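Local coordinates for protein GRMZM2G135359 pseudokinase (Zea mays, PDB 6CPY) that is a receptor-like pseudokinase, represented here by its kinase-like domain, which may bind ATP, although catalytic activity is uncertain, at residues I67-S72 / T117-F122; E83-Y88 / Y109-H114. All blocks are in the same frame, centred on the assembly; numbering follows the deposited sequence.

Both contacts lie in the N-lobe of the kinase-like fold, on the same side of the chain's centre, their own centres about 11 Å apart. Interaction 1 pairs strands 66-72 and 117-123 inside the five-stranded antiparallel sheet; interaction 2 sets helix 82-96 against strand 106-112, the outermost neighbour of 117-123. Along the chain, helix 82-96 follows strand 66-72 and strand 106-112 precedes 117-123, so interaction 2 is nested within the loop that interaction 1 closes. They touch directly: Arg-118 of 117-122 forms salt bridges with acids of interaction 2, and Val-119 O is a probable hydrogen-bond partner of Tyr-88 OH. Sheet and helix are thereby joined through strand 117-123.

Interaction 1: I67-S72 / T117-F122; sequences IAVASS and TRVMVF
Ala-68 and Phe-122 exchange two backbone hydrogen bonds, Ala-68 N to Phe-122 O at 2.9 Å and Phe-122 N to Ala-68 O at 2.8 Å, and Ala-70 and Met-120 form the next such antiparallel pair. These four buried residues pack tightly. The Phe-122 ring turns its edge to the small Ala-70, with CE2 4.0 Å from Ala-70 CB and the methyl near the ring plane. Across the sheet lie Val-69 and Val-121, a non-hydrogen-bonded pair. With its CG1 anti to the backbone N (chi1 176°), Val-69 reaches diagonally to Val-119 rather than straight across, CG1 standing 3.8 Å from Val-119 CB. Val-121 CG1 instead meets Ile-67 CG2 at 3.7 Å, and Leu-37 of helix 34-40 touches Ile-67, Val-119 and Val-121 on this side. The two strands are the third and fifth of the N-lobe sheet of the protein kinase fold, and Met-120, on the other face, packs on helix 82-96, the fold's C-helix. Ala-70 probably occupies the place of the lysine in the Ala-Val-Lys sequence of active kinases, in keeping with a pseudokinase. Toward Ser-72 the contact slackens: one backbone bond, Ser-72 N to Arg-118 O at 3.1 Å, closes the pairing, and both serines are partly exposed. Ser-71 OG lies against Val-119 CG1 and also binds a water at 2.7 Å that accepts from Arg-118 N, a bridge beside the strands. The guanidinium of Arg-118 leads away from Ser-72, with NH1 bonding Thr-117 O and NH2 in a salt bridge to Glu-113.

Interaction 2: E83-Y88 / Y109-H114; sequences ENESQY and YCEEEH
The Tyr-88 ring and the Glu-111 carboxylate lie 23° from parallel as the two side chains slide past each other in opposite directions. Glu-111 CG comes obliquely to the ring, 3.3 Å from Tyr-88 CE2. The hydroxyl of Tyr-88 in turn stands at the edge of the Tyr-109 ring, near its plane, with OH 3.9 Å from Tyr-109 CD2. A second pair of flat groups meets from opposite directions: the carboxylates of Glu-85 and Glu-111 are nearly coplanar, 21° apart. Glu-85 OE2 and Glu-111 OE1 are modelled 2.4 Å apart, a doubtful separation that would be easiest to understand if one acid held a proton. Arg-118 NE forms salt bridges with both glutamates, Arg-89 NE pairs with Glu-85 OE2 and Trp-80 NE1 bonds Glu-85 OE1, which would probably offset the crowding of acids. With CG anti to the backbone N (chi1 175°), Tyr-88 projects from the helix across to the strand, bringing OH to 3.2 Å from Cys-110 O; the hydroxyl probably hydrogen-bonds Val-119 O on the neighbouring strand. A leucine in place of Tyr-88 would probably leave Val-119 O without this mate and strip Glu-111 CG of its aromatic cover. The helical segment 83-88 runs nearly antiparallel to strand 109-112, their axes 12.1 Å apart, so long side chains must span the gap, here between the C-helix and the fourth strand of a protein kinase N-lobe.

Interaction 1: I67-S72 / T117-F122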
ATOM      1  N   ILE A  67     -11.409  -7.217  -9.376  1.00 23.06           N
ATOM      2  CA  ILE A  67     -10.335  -7.741  -8.538  1.00 22.95           C
ATOM      3  C   ILE A  67      -8.986  -7.566  -9.196  1.00 23.29           C
ATOM      4  O   ILE A  67      -8.857  -7.508 -10.424  1.00 22.78           O
ATOM      5  CB  ILE A  67     -10.544  -9.241  -8.198  1.00 23.52           C
ATOM      6  CG1 ILE A  67     -10.693 -10.088  -9.464  1.00 22.83           C
ATOM      7  CG2 ILE A  67     -11.767  -9.411  -7.308  1.00 25.18           C
ATOM      8  CD1 ILE A  67     -10.833 -11.578  -9.212  1.00 22.40           C
ATOM      9  N   ALA A  68      -7.969  -7.483  -8.356  1.00 23.76           N
ATOM     10  CA  ALA A  68      -6.606  -7.554  -8.798  1.00 23.68           C
ATOM     11  C   ALA A  68      -6.053  -8.817  -8.171  1.00 24.67           C
ATOM     12  O   ALA A  68      -6.093  -8.979  -6.943  1.00 23.92           O
ATOM     13  CB  ALA A  68      -5.829  -6.338  -8.337  1.00 25.07           C
ATOM     14  N   VAL A  69      -5.536  -9.695  -9.016  1.00 23.91           N
ATOM     15  CA  VAL A  69      -5.074 -11.000  -8.578  1.00 24.16           C
ATOM     16  C   VAL A  69      -3.561 -11.016  -8.598  1.00 23.12           C
ATOM     17  O   VAL A  69      -2.956 -10.828  -9.644  1.00 24.26           O
ATOM     18  CB  VAL A  69      -5.648 -12.087  -9.489  1.00 25.51           C
ATOM     19  CG1 VAL A  69      -5.103 -13.455  -9.112  1.00 27.24           C
ATOM     20  CG2 VAL A  69      -7.168 -12.046  -9.420  1.00 25.29           C
ATOM     21  N   ALA A  70      -2.957 -11.218  -7.427  1.00 23.51           N
ATOM     22  CA  ALA A  70      -1.508 -11.305  -7.298  1.00 24.62           C
ATOM     23  C   ALA A  70      -1.136 -12.774  -7.373  1.00 26.21           C
ATOM     24  O   ALA A  70      -1.609 -13.571  -6.561  1.00 24.96           O
ATOM     25  CB  ALA A  70      -1.047 -10.705  -5.976  1.00 24.63           C
ATOM     26  N   SER A  71      -0.283 -13.121  -8.339  1.00 27.81           N
ATOM     27  CA  SER A  71       0.043 -14.508  -8.636  1.00 30.16           C
ATOM     28  C   SER A  71       1.544 -14.703  -8.531  1.00 32.67           C
ATOM     29  O   SER A  71       2.325 -13.897  -9.056  1.00 32.13           O
ATOM     30  CB  SER A  71      -0.433 -14.879 -10.048  1.00 31.93           C
ATOM     31  OG  SER A  71      -0.144 -16.237 -10.377  1.00 33.33           O
ATOM     32  N   SER A  72       1.941 -15.776  -7.851  1.00 32.50           N
ATOM     33  CA  SER A  72       3.341 -16.134  -7.713  1.00 33.37           C
ATOM     34  C   SER A  72       3.986 -16.327  -9.078  1.00 35.07           C
ATOM     35  O   SER A  72       3.329 -16.729 -10.035  1.00 33.03           O
ATOM     36  CB  SER A  72       3.473 -17.434  -6.903  1.00 33.94           C
ATOM     37  OG  SER A  72       4.841 -17.801  -6.745  1.00 33.35           O
ATOM     38  N   THR A 117      -0.765 -23.140  -8.735  1.00 26.79           N
ATOM     39  CA  THR A 117      -1.387 -21.832  -8.525  1.00 25.96           C
ATOM     40  C   THR A 117      -1.199 -21.393  -7.078  1.00 25.60           C
ATOM     41  O   THR A 117      -1.558 -22.114  -6.154  1.00 24.53           O
ATOM     42  CB  THR A 117      -2.906 -21.911  -8.784  1.00 26.37           C
ATOM     43  OG1 THR A 117      -3.151 -22.543 -10.048  1.00 25.82           O
ATOM     44  CG2 THR A 117      -3.552 -20.525  -8.757  1.00 26.23           C
ATOM     45  N   ARG A 118      -0.645 -20.203  -6.883  1.00 25.53           N
ATOM     46  CA  ARG A 118      -0.623 -19.599  -5.563  1.00 24.62           C
ATOM     47  C   ARG A 118      -0.956 -18.135  -5.754  1.00 24.23           C
ATOM     48  O   ARG A 118      -0.106 -17.356  -6.184  1.00 24.13           O
ATOM     49  CB  ARG A 118       0.751 -19.767  -4.908  1.00 26.13           C
ATOM     50  CG  ARG A 118       1.089 -21.187  -4.476  1.00 26.85           C
ATOM     51  CD  ARG A 118       0.205 -21.642  -3.330  1.00 27.00           C
ATOM     52  NE  ARG A 118       0.576 -22.951  -2.814  1.00 29.15           N
ATOM     53  CZ  ARG A 118       0.331 -24.114  -3.422  1.00 29.85           C
ATOM     54  NH1 ARG A 118      -0.265 -24.159  -4.609  1.00 28.48           N
ATOM     55  NH2 ARG A 118       0.715 -25.248  -2.843  1.00 32.58           N
ATOM     56  N   VAL A 119      -2.214 -17.782  -5.518  1.00 24.79           N
ATOM     57  CA  VAL A 119      -2.654 -16.395  -5.713  1.00 24.16           C
ATOM     58  C   VAL A 119      -3.391 -15.828  -4.516  1.00 23.45           C
ATOM     59  O   VAL A 119      -3.941 -16.555  -3.667  1.00 21.64           O
ATOM     60  CB  VAL A 119      -3.518 -16.167  -6.994  1.00 27.59           C
ATOM     61  CG1 VAL A 119      -2.974 -16.899  -8.215  1.00 26.68           C
ATOM     62  CG2 VAL A 119      -4.978 -16.455  -6.754  1.00 28.70           C
ATOM     63  N   MET A 120      -3.422 -14.500  -4.482  1.00 22.60           N
ATOM     64  CA  MET A 120      -4.162 -13.733  -3.510  1.00 22.82           C
ATOM     65  C   MET A 120      -4.992 -12.741  -4.292  1.00 22.00           C
ATOM     66  O   MET A 120      -4.514 -12.160  -5.271  1.00 23.12           O
ATOM     67  CB  MET A 120      -3.203 -13.012  -2.545  1.00 24.87           C
ATOM     68  CG  MET A 120      -2.486 -13.998  -1.634  1.00 26.45           C
ATOM     69  SD  MET A 120      -1.377 -13.226  -0.448  1.00 28.59           S
ATOM     70  CE  MET A 120      -0.355 -14.637  -0.006  1.00 29.47           C
ATOM     71  N   VAL A 121      -6.243 -12.592  -3.881  1.00 20.82           N
ATOM     72  CA  VAL A 121      -7.218 -11.795  -4.599  1.00 21.68           C
ATOM     73  C   VAL A 121      -7.481 -10.512  -3.810  1.00 21.62           C
ATOM     74  O   VAL A 121      -7.921 -10.560  -2.664  1.00 21.86           O
ATOM     75  CB  VAL A 121      -8.537 -12.568  -4.781  1.00 21.96           C
ATOM     76  CG1 VAL A 121      -9.581 -11.722  -5.509  1.00 22.46           C
ATOM     77  CG2 VAL A 121      -8.288 -13.885  -5.488  1.00 23.54           C
ATOM     78  N   PHE A 122      -7.248  -9.366  -4.452  1.00 22.47           N
ATOM     79  CA  PHE A 122      -7.378  -8.081  -3.790  1.00 22.90           C
ATOM     80  C   PHE A 122      -8.414  -7.202  -4.458  1.00 23.39           C
ATOM     81  O   PHE A 122      -8.780  -7.418  -5.618  1.00 23.86           O
ATOM     82  CB  PHE A 122      -6.043  -7.352  -3.819  1.00 22.27           C
ATOM     83  CG  PHE A 122      -4.985  -7.999  -2.989  1.00 22.41           C
ATOM     84  CD1 PHE A 122      -4.918  -7.761  -1.621  1.00 22.72           C
ATOM     85  CD2 PHE A 122      -4.043  -8.826  -3.570  1.00 22.03           C
ATOM     86  CE1 PHE A 122      -3.939  -8.355  -0.851  1.00 23.11           C
ATOM     87  CE2 PHE A 122      -3.064  -9.416  -2.807  1.00 23.67           C
ATOM     88  CZ  PHE A 122      -3.009  -9.181  -1.448  1.00 22.53           C
TER
HETATM   89  O   HOH W   1       0.176 -18.703  -9.281  1.00 30.24           O

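Interaction 2: E83-Y88 / Y109-H114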
ATOM      1  N   GLU A  83       8.658 -23.535   3.186  1.00 42.00           N
ATOM      2  CA  GLU A  83       8.771 -22.166   3.713  1.00 43.80           C
ATOM      3  C   GLU A  83       7.907 -21.204   2.897  1.00 41.39           C
ATOM      4  O   GLU A  83       7.236 -20.346   3.467  1.00 40.63           O
ATOM      5  CB  GLU A  83      10.237 -21.706   3.737  1.00 48.15           C
ATOM      6  CG  GLU A  83      10.480 -20.228   4.054  1.00 51.98           C
ATOM      7  CD  GLU A  83      10.037 -19.805   5.447  1.00 55.51           C
ATOM      8  OE1 GLU A  83       9.866 -20.672   6.330  1.00 59.02           O
ATOM      9  OE2 GLU A  83       9.867 -18.585   5.668  1.00 60.00           O
ATOM     10  N   ASN A  84       7.934 -21.345   1.569  1.00 39.41           N
ATOM     11  CA  ASN A  84       7.071 -20.552   0.696  1.00 36.64           C
ATOM     12  C   ASN A  84       5.619 -20.733   1.116  1.00 33.67           C
ATOM     13  O   ASN A  84       4.884 -19.756   1.241  1.00 31.21           O
ATOM     14  CB  ASN A  84       7.222 -20.958  -0.783  1.00 37.99           C
ATOM     15  CG  ASN A  84       8.466 -20.391  -1.443  1.00 39.73           C
ATOM     16  OD1 ASN A  84       9.110 -21.073  -2.245  1.00 40.80           O
ATOM     17  ND2 ASN A  84       8.802 -19.145  -1.133  1.00 41.34           N
ATOM     18  N   GLU A  85       5.207 -21.986   1.328  1.00 33.52           N
ATOM     19  CA  GLU A  85       3.833 -22.288   1.710  1.00 32.94           C
ATOM     20  C   GLU A  85       3.498 -21.659   3.051  1.00 32.42           C
ATOM     21  O   GLU A  85       2.428 -21.100   3.235  1.00 29.82           O
ATOM     22  CB  GLU A  85       3.596 -23.804   1.775  1.00 31.67           C
ATOM     23  CG  GLU A  85       2.151 -24.212   2.021  1.00 31.66           C
ATOM     24  CD  GLU A  85       1.169 -23.707   0.965  1.00 31.72           C
ATOM     25  OE1 GLU A  85       1.570 -23.486  -0.204  1.00 31.93           O
ATOM     26  OE2 GLU A  85      -0.016 -23.542   1.316  1.00 32.98           O
ATOM     27  N   SER A  86       4.434 -21.750   3.985  1.00 34.73           N
ATOM     28  CA  SER A  86       4.239 -21.189   5.311  1.00 35.71           C
ATOM     29  C   SER A  86       4.057 -19.663   5.261  1.00 33.48           C
ATOM     30  O   SER A  86       3.150 -19.131   5.893  1.00 34.07           O
ATOM     31  CB  SER A  86       5.420 -21.560   6.213  1.00 37.39           C
ATOM     32  OG  SER A  86       5.182 -21.110   7.529  1.00 43.93           O
ATOM     33  N   GLN A  87       4.905 -18.979   4.500  1.00 33.68           N
ATOM     34  CA  GLN A  87       4.819 -17.525   4.357  1.00 33.64           C
ATOM     35  C   GLN A  87       3.566 -17.084   3.603  1.00 31.76           C
ATOM     36  O   GLN A  87       3.015 -16.018   3.859  1.00 29.26           O
ATOM     37  CB  GLN A  87       6.066 -16.985   3.658  1.00 36.38           C
ATOM     38  CG  GLN A  87       7.319 -17.070   4.520  1.00 40.24           C
ATOM     39  CD  GLN A  87       7.248 -16.156   5.740  1.00 42.85           C
ATOM     40  OE1 GLN A  87       7.074 -16.620   6.867  1.00 46.51           O
ATOM     41  NE2 GLN A  87       7.363 -14.849   5.515  1.00 45.83           N
ATOM     42  N   TYR A  88       3.134 -17.913   2.658  1.00 29.70           N
ATOM     43  CA  TYR A  88       1.893 -17.681   1.926  1.00 28.26           C
ATOM     44  C   TYR A  88       0.689 -17.694   2.866  1.00 28.69           C
ATOM     45  O   TYR A  88      -0.137 -16.786   2.853  1.00 27.67           O
ATOM     46  CB  TYR A  88       1.755 -18.738   0.821  1.00 26.99           C
ATOM     47  CG  TYR A  88       0.459 -18.705   0.037  1.00 26.91           C
ATOM     48  CD1 TYR A  88       0.313 -17.865  -1.075  1.00 26.42           C
ATOM     49  CD2 TYR A  88      -0.601 -19.525   0.377  1.00 26.30           C
ATOM     50  CE1 TYR A  88      -0.856 -17.845  -1.806  1.00 26.17           C
ATOM     51  CE2 TYR A  88      -1.784 -19.503  -0.346  1.00 26.85           C
ATOM     52  CZ  TYR A  88      -1.909 -18.662  -1.431  1.00 26.35           C
ATOM     53  OH  TYR A  88      -3.088 -18.659  -2.139  1.00 27.65           O
ATOM     54  N   TYR A 109      -8.373 -16.054  -1.723  1.00 23.40           N
ATOM     55  CA  TYR A 109      -7.103 -16.647  -2.108  1.00 24.76           C
ATOM     56  C   TYR A 109      -7.386 -17.913  -2.906  1.00 25.17           C
ATOM     57  O   TYR A 109      -8.501 -18.424  -2.871  1.00 24.68           O
ATOM     58  CB  TYR A 109      -6.243 -16.943  -0.884  1.00 26.22           C
ATOM     59  CG  TYR A 109      -6.787 -18.041  -0.011  1.00 28.49           C
ATOM     60  CD1 TYR A 109      -7.688 -17.761   1.000  1.00 30.17           C
ATOM     61  CD2 TYR A 109      -6.418 -19.365  -0.222  1.00 30.81           C
ATOM     62  CE1 TYR A 109      -8.212 -18.772   1.793  1.00 32.09           C
ATOM     63  CE2 TYR A 109      -6.935 -20.381   0.571  1.00 32.74           C
ATOM     64  CZ  TYR A 109      -7.827 -20.070   1.578  1.00 33.30           C
ATOM     65  OH  TYR A 109      -8.345 -21.061   2.382  1.00 36.82           O
ATOM     66  N   CYS A 110      -6.396 -18.380  -3.651  1.00 24.99           N
ATOM     67  CA  CYS A 110      -6.550 -19.635  -4.387  1.00 26.20           C
ATOM     68  C   CYS A 110      -5.231 -20.381  -4.414  1.00 27.42           C
ATOM     69  O   CYS A 110      -4.196 -19.863  -4.876  1.00 26.15           O
ATOM     70  CB  CYS A 110      -7.080 -19.397  -5.798  1.00 26.03           C
ATOM     71  SG  CYS A 110      -7.057 -20.869  -6.865  1.00 28.11           S
ATOM     72  N   GLU A 111      -5.282 -21.587  -3.863  1.00 27.92           N
ATOM     73  CA  GLU A 111      -4.218 -22.548  -3.950  1.00 30.38           C
ATOM     74  C   GLU A 111      -4.782 -23.700  -4.759  1.00 30.70           C
ATOM     75  O   GLU A 111      -5.851 -24.237  -4.431  1.00 31.36           O
ATOM     76  CB  GLU A 111      -3.862 -23.123  -2.587  1.00 34.68           C
ATOM     77  CG  GLU A 111      -3.410 -22.141  -1.552  1.00 37.38           C
ATOM     78  CD  GLU A 111      -2.661 -22.855  -0.446  1.00 38.30           C
ATOM     79  OE1 GLU A 111      -1.427 -22.868  -0.513  1.00 36.49           O
ATOM     80  OE2 GLU A 111      -3.309 -23.449   0.438  1.00 40.81           O
ATOM     81  N   GLU A 112      -4.062 -24.081  -5.792  1.00 29.53           N
ATOM     82  CA  GLU A 112      -4.447 -25.212  -6.631  1.00 29.40           C
ATOM     83  C   GLU A 112      -3.157 -25.826  -7.088  1.00 30.21           C
ATOM     84  O   GLU A 112      -2.194 -25.105  -7.363  1.00 30.51           O
ATOM     85  CB  GLU A 112      -5.308 -24.749  -7.816  1.00 29.87           C
ATOM     86  CG  GLU A 112      -5.556 -25.794  -8.899  1.00 29.92           C
ATOM     87  CD  GLU A 112      -6.258 -27.028  -8.390  1.00 30.25           C
ATOM     88  OE1 GLU A 112      -7.333 -26.881  -7.761  1.00 31.91           O
ATOM     89  OE2 GLU A 112      -5.737 -28.149  -8.621  1.00 30.96           O
ATOM     90  N   GLU A 113      -3.119 -27.157  -7.144  1.00 30.78           N
ATOM     91  CA  GLU A 113      -1.898 -27.873  -7.528  1.00 31.36           C
ATOM     92  C   GLU A 113      -1.823 -28.145  -9.017  1.00 31.35           C
ATOM     93  O   GLU A 113      -0.726 -28.282  -9.551  1.00 29.43           O
ATOM     94  CB  GLU A 113      -1.778 -29.197  -6.764  1.00 35.00           C
ATOM     95  CG  GLU A 113      -1.596 -29.049  -5.260  1.00 36.85           C
ATOM     96  CD  GLU A 113      -0.442 -28.121  -4.903  1.00 41.31           C
ATOM     97  OE1 GLU A 113       0.681 -28.325  -5.422  1.00 44.08           O
ATOM     98  OE2 GLU A 113      -0.670 -27.179  -4.112  1.00 42.77           O
ATOM     99  N   HIS A 114      -2.975 -28.226  -9.687  1.00 29.85           N
ATOM    100  CA  HIS A 114      -3.021 -28.589 -11.104  1.00 31.56           C
ATOM    101  C   HIS A 114      -3.854 -27.620 -11.951  1.00 31.11           C
ATOM    102  O   HIS A 114      -5.088 -27.698 -11.925  1.00 32.79           O
ATOM    103  CB  HIS A 114      -3.592 -30.010 -11.238  1.00 31.67           C
ATOM    104  CG  HIS A 114      -2.988 -30.987 -10.282  1.00 31.68           C
ATOM    105  ND1 HIS A 114      -3.677 -31.503  -9.206  1.00 32.14           N
ATOM    106  CD2 HIS A 114      -1.750 -31.531 -10.230  1.00 32.73           C
ATOM    107  CE1 HIS A 114      -2.889 -32.323  -8.532  1.00 32.45           C
ATOM    108  NE2 HIS A 114      -1.714 -32.358  -9.133  1.00 32.57           N
TER